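Ice-binding protein (Flavobacteriaceae bacterium, PDB 5UYT) probably binds ice and acts as an antifreeze protein, its chain folding into right-handed beta-helices of the ice-binding protein family. Local coordinates at residues 12-17 against 31-36; 37-42 against 50-55; 19-24 against 190-195; 182-187 against 199-204. One frame throughout, in Å; residues are numbered along the deposited sequence.

Contact 1 of 4, residues 12-17 against 31-36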
loop_
_atom_site.group_PDB
_atom_site.type_symbol
_atom_site.label_atom_id
_atom_site.label_comp_id
_atom_site.label_asym_id
_atom_site.label_seq_id
_atom_site.Cartn_x
_atom_site.Cartn_y
_atom_site.Cartn_z
ATOM N N PHE A 12 8.960 10.780 -0.767
ATOM C CA PHE A 12 7.785 11.377 -0.156
ATOM C C PHE A 12 6.604 11.501 -1.101
ATOM O O PHE A 12 6.779 11.764 -2.286
ATOM C CB PHE A 12 8.142 12.776 0.392
ATOM C CG PHE A 12 8.986 12.727 1.618
ATOM C CD1 PHE A 12 8.404 12.850 2.880
ATOM C CD2 PHE A 12 10.365 12.544 1.518
ATOM C CE1 PHE A 12 9.173 12.792 4.025
ATOM C CE2 PHE A 12 11.150 12.479 2.669
ATOM C CZ PHE A 12 10.553 12.607 3.924
ATOM N N ALA A 13 5.411 11.342 -0.534
ATOM C CA ALA A 13 4.161 11.779 -1.142
ATOM C C ALA A 13 3.861 13.231 -0.780
ATOM O O ALA A 13 3.415 14.004 -1.646
ATOM C CB ALA A 13 3.006 10.902 -0.666
ATOM N N LEU A 14 4.069 13.587 0.494
ATOM C CA LEU A 14 3.795 14.942 0.999
ATOM C C LEU A 14 5.012 15.369 1.812
ATOM O O LEU A 14 5.422 14.654 2.735
ATOM C CB LEU A 14 2.572 14.945 1.933
ATOM C CG LEU A 14 1.258 14.391 1.365
ATOM C CD1 LEU A 14 0.190 14.278 2.466
ATOM C CD2 LEU A 14 0.777 15.307 0.236
ATOM N N PHE A 15 5.587 16.519 1.480
ATOM C CA PHE A 15 6.751 16.981 2.216
ATOM C C PHE A 15 6.878 18.499 2.198
ATOM O O PHE A 15 6.730 19.128 1.145
ATOM C CB PHE A 15 8.051 16.373 1.673
ATOM C CG PHE A 15 9.283 16.951 2.324
ATOM C CD1 PHE A 15 9.682 16.511 3.582
ATOM C CD2 PHE A 15 10.012 17.963 1.710
ATOM C CE1 PHE A 15 10.789 17.063 4.206
ATOM C CE2 PHE A 15 11.126 18.529 2.328
ATOM C CZ PHE A 15 11.518 18.076 3.580
ATOM N N THR A 16 7.161 19.065 3.366
ATOM C CA THR A 16 7.580 20.470 3.436
ATOM C C THR A 16 8.886 20.622 4.200
ATOM O O THR A 16 9.138 19.941 5.206
ATOM C CB THR A 16 6.489 21.421 3.998
ATOM O OG1 THR A 16 6.995 22.760 3.960
ATOM C CG2 THR A 16 6.092 21.095 5.447
ATOM N N THR A 17 9.730 21.504 3.691
ATOM C CA THR A 17 10.971 21.857 4.356
ATOM C C THR A 17 10.689 22.588 5.682
ATOM O O THR A 17 11.458 22.484 6.645
ATOM C CB THR A 17 11.835 22.676 3.375
ATOM O OG1 THR A 17 12.281 21.776 2.353
ATOM C CG2 THR A 17 13.044 23.359 4.063
ATOM N N GLY A 31 3.727 6.753 -0.010
ATOM C CA GLY A 31 4.938 7.569 0.030
ATOM C C GLY A 31 5.127 8.059 1.456
ATOM O O GLY A 31 4.162 8.083 2.258
ATOM N N ASP A 32 6.341 8.511 1.771
ATOM C CA ASP A 32 6.555 9.117 3.081
ATOM C C ASP A 32 5.758 10.431 3.206
ATOM O O ASP A 32 5.450 11.100 2.197
ATOM C CB ASP A 32 8.042 9.340 3.358
ATOM C CG ASP A 32 8.829 8.046 3.550
ATOM O OD1 ASP A 32 8.231 6.944 3.527
ATOM O OD2 ASP A 32 10.072 8.138 3.710
ATOM N N VAL A 33 5.513 10.836 4.455
ATOM C CA VAL A 33 4.829 12.094 4.779
ATOM C C VAL A 33 5.688 12.787 5.821
ATOM O O VAL A 33 6.074 12.180 6.824
ATOM C CB VAL A 33 3.427 11.821 5.385
ATOM C CG1 VAL A 33 2.798 13.118 5.931
ATOM C CG2 VAL A 33 2.515 11.154 4.351
ATOM N N GLY A 34 5.998 14.055 5.618
ATOM C CA GLY A 34 6.831 14.675 6.618
ATOM C C GLY A 34 7.076 16.149 6.510
ATOM O O GLY A 34 6.667 16.808 5.539
ATOM N N THR A 35 7.753 16.652 7.534
ATOM C CA THR A 35 8.175 18.038 7.585
ATOM C C THR A 35 9.519 18.097 8.307
ATOM O O THR A 35 9.766 17.354 9.259
ATOM C CB THR A 35 7.107 18.924 8.272
ATOM O OG1 THR A 35 7.720 20.108 8.807
ATOM C CG2 THR A 35 6.381 18.140 9.405
ATOM N N ASN A 36 10.392 18.986 7.859
ATOM C CA ASN A 36 11.722 19.065 8.426
ATOM C C ASN A 36 11.804 19.911 9.705
ATOM O O ASN A 36 12.888 20.066 10.274
ATOM C CB ASN A 36 12.715 19.559 7.360
ATOM C CG ASN A 36 14.154 19.428 7.807
ATOM O OD1 ASN A 36 14.955 20.362 7.686
ATOM N ND2 ASN A 36 14.478 18.287 8.368
HETATM O O HOH W 1 13.902 23.135 7.575
#
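A beta bulge interrupts a parallel ladder between F12–T16 and D32–T35. F12 pairs with D32 and L14 with V33, leaving A13 as the extra residue where the chain turns a corner. One carbonyl spans the bulge: D32 O takes A13 N at 2.7 Å, with the donor in the carbonyl plane, and L14 N at a weak 3.3 Å. The regular ladder then resumes with G34 N to L14 O at 3.0 Å, followed by T16 N to G34 O and N36 N to T16 O.

F12 swings CG anti to its carbonyl carbon (chi1 -73°), which brings one ring face over the aliphatic part of D32. D32 CB makes a CH-pi contact 3.8 Å from the ring centroid of F12. The carboxylate stands at 90° to the ring and turns to V49 N and Q51 NE2. F15 CD1 covers the opposite ring face, while F12 CE1 lies 3.8 Å from G34 N, where a CB on G34 would be tight against the ring. An alanine in place of F12 would probably leave D32 CB and F15 without the ring that fills the space between them.

On the other side of the strands T16 and T35 lie alongside each other, T16 CG2 3.7 Å from T35 CB; T16 OG1 bonds to G190 O and T35 OG1 to G19 O. Water 1 ties T17 O to N36 OD1 at the far end. F12 and F15 also pack on helix 55-73. Parallel pairing of one coil on the next is typical of a right-handed beta-helix.

Contact 2 of 4, residues 37-42 against 50-55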
loop_
_atom_site.group_PDB
_atom_site.type_symbol
_atom_site.label_atom_id
_atom_site.label_comp_id
_atom_site.label_asym_id
_atom_site.label_seq_id
_atom_site.Cartn_x
_atom_site.Cartn_y
_atom_site.Cartn_z
ATOM N N ASN A 37 10.672 20.459 10.163
ATOM C CA ASN A 37 10.666 21.258 11.388
ATOM C C ASN A 37 9.455 21.114 12.320
ATOM O O ASN A 37 9.299 21.916 13.246
ATOM C CB ASN A 37 10.896 22.755 11.062
ATOM C CG ASN A 37 9.642 23.446 10.541
ATOM O OD1 ASN A 37 8.661 22.796 10.116
ATOM N ND2 ASN A 37 9.664 24.788 10.574
ATOM N N ALA A 38 8.605 20.123 12.070
ATOM C CA ALA A 38 7.426 19.885 12.903
ATOM C C ALA A 38 7.064 18.408 12.833
ATOM O O ALA A 38 7.904 17.590 12.437
ATOM C CB ALA A 38 6.259 20.771 12.460
ATOM N N ALA A 39 5.829 18.063 13.209
ATOM C CA ALA A 39 5.338 16.695 13.128
ATOM C C ALA A 39 3.972 16.720 12.476
ATOM O O ALA A 39 3.155 17.573 12.821
ATOM C CB ALA A 39 5.244 16.070 14.511
ATOM N N SER A 40 3.720 15.783 11.556
ATOM C CA SER A 40 2.457 15.748 10.840
ATOM C C SER A 40 1.373 15.294 11.803
ATOM O O SER A 40 1.640 14.469 12.695
ATOM C CB SER A 40 2.549 14.790 9.639
ATOM O OG SER A 40 3.711 15.124 8.876
ATOM N N THR A 41 0.158 15.813 11.641
ATOM C CA THR A 41 -0.928 15.437 12.542
ATOM C C THR A 41 -2.175 14.927 11.842
ATOM O O THR A 41 -2.506 15.351 10.719
ATOM C CB THR A 41 -1.351 16.583 13.469
ATOM O OG1 THR A 41 -1.777 17.683 12.667
ATOM C CG2 THR A 41 -0.193 17.024 14.364
ATOM N N ASN A 42 -2.840 14.000 12.537
ATOM C CA ASN A 42 -4.171 13.479 12.191
ATOM C C ASN A 42 -4.215 12.628 10.932
ATOM O O ASN A 42 -5.292 12.447 10.359
ATOM C CB ASN A 42 -5.231 14.612 12.135
ATOM C CG ASN A 42 -6.670 14.102 12.278
ATOM O OD1 ASN A 42 -6.968 13.225 13.102
ATOM N ND2 ASN A 42 -7.569 14.651 11.478
ATOM N N MET A 50 6.129 8.027 8.509
ATOM C CA MET A 50 5.909 9.386 9.038
ATOM C C MET A 50 7.251 9.945 9.494
ATOM O O MET A 50 7.775 9.516 10.523
ATOM C CB MET A 50 4.870 9.361 10.187
ATOM C CG MET A 50 3.546 8.677 9.808
ATOM S SD MET A 50 2.742 9.332 8.325
ATOM C CE MET A 50 2.349 11.007 8.856
ATOM N N GLN A 51 7.816 10.903 8.737
ATOM C CA GLN A 51 9.157 11.439 8.992
ATOM C C GLN A 51 9.054 12.861 9.545
ATOM O O GLN A 51 8.597 13.755 8.830
ATOM C CB GLN A 51 9.972 11.503 7.686
ATOM C CG GLN A 51 10.009 10.222 6.853
ATOM C CD GLN A 51 11.015 9.215 7.392
ATOM O OE1 GLN A 51 11.424 9.287 8.545
ATOM N NE2 GLN A 51 11.359 8.232 6.573
ATOM N N ASP A 52 9.449 13.062 10.800
ATOM C CA ASP A 52 9.297 14.371 11.469
ATOM C C ASP A 52 10.659 14.841 11.957
ATOM O O ASP A 52 11.236 14.207 12.831
ATOM C CB ASP A 52 8.318 14.268 12.660
ATOM C CG ASP A 52 6.900 13.805 12.236
ATOM O OD1 ASP A 52 6.390 14.287 11.175
ATOM O OD2 ASP A 52 6.305 12.967 12.974
ATOM N N SER A 53 11.175 15.915 11.358
ATOM C CA SER A 53 12.386 16.611 11.844
ATOM C C SER A 53 13.559 15.663 12.124
ATOM O O SER A 53 14.065 15.608 13.240
ATOM C CB SER A 53 12.061 17.440 13.099
ATOM O OG SER A 53 10.956 18.307 12.860
ATOM N N ASN A 54 13.984 14.923 11.106
ATOM C CA ASN A 54 15.027 13.903 11.278
ATOM C C ASN A 54 15.969 13.894 10.086
ATOM O O ASN A 54 15.915 14.800 9.253
ATOM C CB ASN A 54 14.403 12.511 11.531
ATOM C CG ASN A 54 13.470 12.060 10.411
ATOM O OD1 ASN A 54 13.464 12.622 9.316
ATOM N ND2 ASN A 54 12.690 11.022 10.684
ATOM N N GLY A 55 16.837 12.884 10.004
ATOM C CA GLY A 55 17.802 12.789 8.904
ATOM C C GLY A 55 17.145 12.629 7.537
ATOM O O GLY A 55 17.631 13.178 6.549
HETATM O O HOH W 2 5.071 12.865 9.429
HETATM O O HOH W 3 3.543 12.478 12.672
#
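N37–S40 runs nearly antiparallel to M50–S53, 161° apart end to end, and A39 CA comes within 4.9 Å of D52 CA. The side chains of D52 and S53 do the bonding across this gap. D52 CG sits anti to its carbonyl carbon (chi1 -60°), which lays the carboxylate against A39, with D52 CG 3.6 Å from A39 CB. From there D52 OD1 accepts S40 N at 3.1 Å, met from above the carboxylate plane, 51° out of it. Two waters reinforce the link: water 2 takes the hydroxyl of S40 and donates to D52 OD1, while water 3 donates to both S40 O and D52 OD2. The loop after strand 32-35 is thus fastened to strand 50-52 of the same beta-helix. A leucine in place of D52 would probably leave S40 N without its acceptor and both waters without their second anchor.

Beside it, S53 OG donates to A38 O at 3.2 Å, reaching the carbonyl from well off its axis. M50 bends at chi2 and chi3, and its CE meets S40 CB at 3.9 Å. N54, the N-cap of helix 55-73, sends ND2 to Q51 OE1 at 3.0 Å.

Contact 3 of 4, residues 19-24 against 190-195; sequences GAVTNT and GAITVT
T24 and T195 lie side by side at one end of this parallel pair, pointing the same way, with T195 CG2 3.7 Å from T24 CB. On the other face of the strands N23 crosses V194 at about a right angle, its OD1 3.5 Å from V194 CG2; N23 CG, anti to the backbone N (chi1 178°) and beside the carbonyl carbon, lets OD1 turn toward that methyl, and S27 OG bonds to the same OD1. V21 CG2 packs on I192 CB at 4.2 Å, on that inner face.

Four backbone bonds set the register: I192 N to A20 O at 2.8 Å, T22 N to I192 O, V194 N to T22 O at 2.9 Å, and T24 N to V194 O. Next come the waters on the threonine face. Water 4 joins the hydroxyls of T22 and T193 and donates to I192 O, and water 5 joins T24 OG1 to V194 O. Threonines in ranks with waters held between them are consistent with an ice-binding surface, although the geometry alone does not prove that role. G19 and G190, just ahead of the strands, both have backbone angles that call for glycine.

Strand 21-24 is one edge strand of a seven-strand parallel sheet, with 192-195 next to it and then 173-175. Beneath them V21 rests on T16, V33 and T35 of strands 12-16 and 32-35, and I192 on T16.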
loop_
_atom_site.group_PDB
_atom_site.type_symbol
_atom_site.label_atom_id
_atom_site.label_comp_id
_atom_site.label_asym_id
_atom_site.label_seq_id
_atom_site.Cartn_x
_atom_site.Cartn_y
_atom_site.Cartn_z
ATOM N N GLY A 19 7.069 23.782 8.030
ATOM C CA GLY A 19 5.661 24.071 8.259
ATOM C C GLY A 19 4.888 22.859 8.722
ATOM O O GLY A 19 5.417 21.752 8.760
ATOM N N ALA A 20 3.628 23.078 9.075
ATOM C CA ALA A 20 2.759 21.992 9.527
ATOM C C ALA A 20 2.231 21.176 8.358
ATOM O O ALA A 20 2.011 21.704 7.268
ATOM C CB ALA A 20 1.604 22.548 10.334
ATOM N N VAL A 21 2.053 19.881 8.594
ATOM C CA VAL A 21 1.436 18.977 7.635
ATOM C C VAL A 21 0.244 18.320 8.346
ATOM O O VAL A 21 0.415 17.634 9.367
ATOM C CB VAL A 21 2.453 17.930 7.150
ATOM C CG1 VAL A 21 1.796 16.907 6.225
ATOM C CG2 VAL A 21 3.621 18.613 6.462
ATOM N N THR A 22 -0.958 18.572 7.825
ATOM C CA THR A 22 -2.194 18.196 8.513
ATOM C C THR A 22 -3.135 17.439 7.586
ATOM O O THR A 22 -3.305 17.826 6.430
ATOM C CB THR A 22 -2.939 19.448 9.023
ATOM O OG1 THR A 22 -2.018 20.300 9.728
ATOM C CG2 THR A 22 -4.091 19.026 9.975
ATOM N N ASN A 23 -3.767 16.397 8.123
ATOM C CA ASN A 23 -4.834 15.662 7.433
ATOM C C ASN A 23 -6.196 15.820 8.122
ATOM O O ASN A 23 -6.277 16.013 9.348
ATOM C CB ASN A 23 -4.495 14.159 7.367
ATOM C CG ASN A 23 -5.594 13.349 6.696
ATOM O OD1 ASN A 23 -5.841 13.507 5.496
ATOM N ND2 ASN A 23 -6.282 12.501 7.470
ATOM N N THR A 24 -7.256 15.738 7.322
ATOM C CA THR A 24 -8.621 15.599 7.831
ATOM C C THR A 24 -9.315 14.482 7.073
ATOM O O THR A 24 -9.182 14.398 5.852
ATOM C CB THR A 24 -9.457 16.854 7.575
ATOM O OG1 THR A 24 -8.804 17.992 8.155
ATOM C CG2 THR A 24 -10.866 16.682 8.174
ATOM N N GLY A 190 6.407 26.171 3.801
ATOM C CA GLY A 190 4.975 26.435 3.776
ATOM C C GLY A 190 4.202 25.221 4.268
ATOM O O GLY A 190 4.662 24.079 4.116
ATOM N N ALA A 191 3.009 25.442 4.829
ATOM C CA ALA A 191 2.184 24.332 5.352
ATOM C C ALA A 191 1.607 23.446 4.237
ATOM O O ALA A 191 1.475 23.884 3.086
ATOM C CB ALA A 191 1.062 24.880 6.223
ATOM N N ILE A 192 1.291 22.192 4.569
ATOM C CA ILE A 192 0.551 21.330 3.647
ATOM C C ILE A 192 -0.728 20.897 4.362
ATOM O O ILE A 192 -0.670 20.342 5.456
ATOM C CB ILE A 192 1.385 20.095 3.211
ATOM C CG1 ILE A 192 2.629 20.561 2.436
ATOM C CG2 ILE A 192 0.516 19.124 2.386
ATOM C CD1 ILE A 192 3.665 19.481 2.155
ATOM N N THR A 193 -1.878 21.134 3.737
ATOM C CA THR A 193 -3.165 20.804 4.345
ATOM C C THR A 193 -3.921 19.922 3.367
ATOM O O THR A 193 -4.165 20.332 2.218
ATOM C CB THR A 193 -3.977 22.096 4.594
ATOM O OG1 THR A 193 -3.213 22.980 5.409
ATOM C CG2 THR A 193 -5.313 21.791 5.299
ATOM N N VAL A 194 -4.260 18.698 3.779
ATOM C CA VAL A 194 -5.005 17.807 2.902
ATOM C C VAL A 194 -6.284 17.331 3.600
ATOM O O VAL A 194 -6.308 17.167 4.808
ATOM C CB VAL A 194 -4.146 16.605 2.413
ATOM C CG1 VAL A 194 -2.888 17.109 1.713
ATOM C CG2 VAL A 194 -3.795 15.638 3.563
ATOM N N THR A 195 -7.349 17.127 2.847
ATOM C CA THR A 195 -8.607 16.685 3.452
ATOM C C THR A 195 -9.222 15.620 2.538
ATOM O O THR A 195 -9.640 15.919 1.416
ATOM C CB THR A 195 -9.574 17.883 3.728
ATOM O OG1 THR A 195 -9.871 18.537 2.498
ATOM C CG2 THR A 195 -8.924 18.930 4.615
HETATM O O HOH W 4 -1.097 22.148 7.636
HETATM O O HOH W 5 -6.228 18.888 7.119
#

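Contact 4 of 4, residues 182-187 against 199-204; sequences EGRALS and VRKPIL
A single backbone hydrogen bond crosses here, G183 N to R200 O at 3.0 Å, with the donor tilted 32° from the carbonyl plane. It pairs E182 with R200 in a parallel bridge, which two CA-H...O contacts extend: E182 CA to R200 O, and K201 CA to G183 O at 3.5 Å.

Van der Waals contact comes mostly from P202. Its ring lies against the backbone of G183, P202 CD 3.6 Å from G183 CA, and under one face of the R184 guanidinium, where P202 CD comes within 3.4 Å of R184 NH1. R184 reaches this place with its chain extended from CG to NE. K201 CB sits over the same guanidinium face, 4.0 Å from R184 NE. V199 CG1 touches G183 O.

The polar ends look elsewhere or meet through water. R184 NH1 bonds to N165 OD1 and R184 NH2 to A10 O, which should fix the rotation of the guanidinium, with one face over P202 CD. Water 7, at its edge, accepts a weak bond from R184 NH2 and donates to P202 O and L204 O. Water 6 bridges E182 OE2 to I203 N, while E182 OE1 makes a salt bridge with K163.

G183, at backbone angles suited to glycine, marks a corner of strand 180-187. P202 also touches C144, disulfide partner of C205, where the chain leaves strand 198-200. Such a corner, with parallel pairing between successive coils, is typical of a right-handed beta-helix.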
loop_
_atom_site.group_PDB
_atom_site.type_symbol
_atom_site.label_atom_id
_atom_site.label_comp_id
_atom_site.label_asym_id
_atom_site.label_seq_id
_atom_site.Cartn_x
_atom_site.Cartn_y
_atom_site.Cartn_z
ATOM N N GLU A 182 -1.530 11.639 -8.547
ATOM C CA GLU A 182 -0.461 10.681 -8.875
ATOM C C GLU A 182 0.731 11.613 -9.049
ATOM O O GLU A 182 0.864 12.270 -10.077
ATOM C CB GLU A 182 -0.778 9.934 -10.181
ATOM C CG GLU A 182 0.288 8.911 -10.573
ATOM C CD GLU A 182 0.138 8.369 -12.005
ATOM O OE1 GLU A 182 -0.814 8.725 -12.741
ATOM O OE2 GLU A 182 0.989 7.567 -12.405
ATOM N N GLY A 183 1.587 11.683 -8.034
ATOM C CA GLY A 183 2.563 12.765 -7.968
ATOM C C GLY A 183 2.942 13.022 -6.521
ATOM O O GLY A 183 2.789 12.162 -5.648
ATOM N N ARG A 184 3.412 14.233 -6.263
ATOM C CA ARG A 184 3.883 14.612 -4.937
ATOM C C ARG A 184 3.478 16.051 -4.670
ATOM O O ARG A 184 3.390 16.861 -5.618
ATOM C CB ARG A 184 5.422 14.507 -4.869
ATOM C CG ARG A 184 5.964 13.082 -4.994
ATOM C CD ARG A 184 7.493 13.093 -5.102
ATOM N NE ARG A 184 8.037 11.729 -5.227
ATOM C CZ ARG A 184 8.331 11.130 -6.386
ATOM N NH1 ARG A 184 8.151 11.767 -7.536
ATOM N NH2 ARG A 184 8.812 9.877 -6.402
ATOM N N ALA A 185 3.209 16.372 -3.400
ATOM C CA ALA A 185 3.079 17.766 -2.971
ATOM C C ALA A 185 4.293 18.090 -2.115
ATOM O O ALA A 185 4.476 17.522 -1.033
ATOM C CB ALA A 185 1.766 18.000 -2.204
ATOM N N LEU A 186 5.138 18.969 -2.648
ATOM C CA LEU A 186 6.417 19.330 -2.049
ATOM C C LEU A 186 6.498 20.846 -1.915
ATOM O O LEU A 186 6.320 21.553 -2.911
ATOM C CB LEU A 186 7.567 18.858 -2.955
ATOM C CG LEU A 186 7.570 17.387 -3.414
ATOM C CD1 LEU A 186 8.640 17.198 -4.487
ATOM C CD2 LEU A 186 7.807 16.447 -2.237
ATOM N N SER A 187 6.785 21.332 -0.707
ATOM C CA SER A 187 7.020 22.777 -0.476
ATOM C C SER A 187 8.429 23.060 0.049
ATOM O O SER A 187 8.914 22.375 0.958
ATOM C CB SER A 187 5.995 23.356 0.504
ATOM O OG SER A 187 6.325 24.728 0.840
ATOM N N VAL A 199 -3.097 10.405 -2.550
ATOM C CA VAL A 199 -1.828 10.899 -3.130
ATOM C C VAL A 199 -0.895 9.684 -3.158
ATOM O O VAL A 199 -0.609 9.114 -2.105
ATOM C CB VAL A 199 -1.146 12.021 -2.286
ATOM C CG1 VAL A 199 0.139 12.492 -2.956
ATOM C CG2 VAL A 199 -2.061 13.206 -2.066
ATOM N N ARG A 200 -0.431 9.307 -4.347
ATOM C CA ARG A 200 0.475 8.173 -4.492
ATOM C C ARG A 200 1.666 8.646 -5.308
ATOM O O ARG A 200 1.499 9.159 -6.427
ATOM C CB ARG A 200 -0.229 7.013 -5.179
ATOM C CG ARG A 200 -1.609 6.724 -4.592
ATOM C CD ARG A 200 -1.856 5.244 -4.468
ATOM N NE ARG A 200 -3.239 4.937 -4.144
ATOM C CZ ARG A 200 -3.676 4.644 -2.922
ATOM N NH1 ARG A 200 -2.842 4.664 -1.865
ATOM N NH2 ARG A 200 -4.943 4.376 -2.754
ATOM N N LYS A 201 2.861 8.511 -4.737
ATOM C CA LYS A 201 4.062 8.933 -5.468
ATOM C C LYS A 201 4.176 8.138 -6.778
ATOM O O LYS A 201 3.776 6.949 -6.852
ATOM C CB LYS A 201 5.316 8.821 -4.591
ATOM C CG LYS A 201 5.681 7.403 -4.190
ATOM C CD LYS A 201 6.890 7.384 -3.264
ATOM C CE LYS A 201 7.307 5.959 -2.946
ATOM N NZ LYS A 201 8.514 5.899 -2.041
ATOM N N PRO A 202 4.656 8.790 -7.846
ATOM C CA PRO A 202 4.754 8.106 -9.123
ATOM C C PRO A 202 5.874 7.077 -9.095
ATOM O O PRO A 202 6.853 7.250 -8.384
ATOM C CB PRO A 202 5.059 9.229 -10.133
ATOM C CG PRO A 202 5.445 10.410 -9.341
ATOM C CD PRO A 202 5.128 10.188 -7.891
ATOM N N ILE A 203 5.677 5.972 -9.795
ATOM C CA ILE A 203 6.720 4.971 -9.922
ATOM C C ILE A 203 7.423 5.244 -11.253
ATOM O O ILE A 203 7.041 6.183 -11.982
ATOM C CB ILE A 203 6.140 3.534 -9.775
ATOM C CG1 ILE A 203 5.083 3.242 -10.845
ATOM C CG2 ILE A 203 5.525 3.375 -8.389
ATOM C CD1 ILE A 203 4.324 1.927 -10.626
ATOM N N LEU A 204 8.463 4.479 -11.564
ATOM C CA LEU A 204 9.305 4.762 -12.740
ATOM C C LEU A 204 10.173 6.013 -12.542
ATOM O O LEU A 204 10.380 6.460 -11.401
ATOM C CB LEU A 204 8.468 4.831 -14.027
ATOM C CG LEU A 204 7.789 3.508 -14.405
ATOM C CD1 LEU A 204 6.320 3.695 -14.753
ATOM C CD2 LEU A 204 8.565 2.843 -15.535
HETATM O O HOH W 6 2.694 5.930 -10.759
HETATM O O HOH W 7 9.229 8.398 -9.367
#

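Overall arrangement
All four contacts belong to one beta-helix of the chain. Contacts 1 and 2 follow in series, their centres 8 Å apart, and are joined where strand 32-35 of contact 1 pairs with strand 50-52 of contact 2: V33 O lies 2.9 Å from Q51 N. Contact 3 closes a long excursion, bringing residues 190-195 back beside 19-24, with contact 2 nested inside it; N37 OD1 reaches G19 N at 2.8 Å. Contact 1 is 10 Å, centre to centre, from both contacts 3 and 4, and F15 O meets S187 N at 2.9 Å. Contacts 2 and 4 do not touch, their nearest atoms about 9 Å apart.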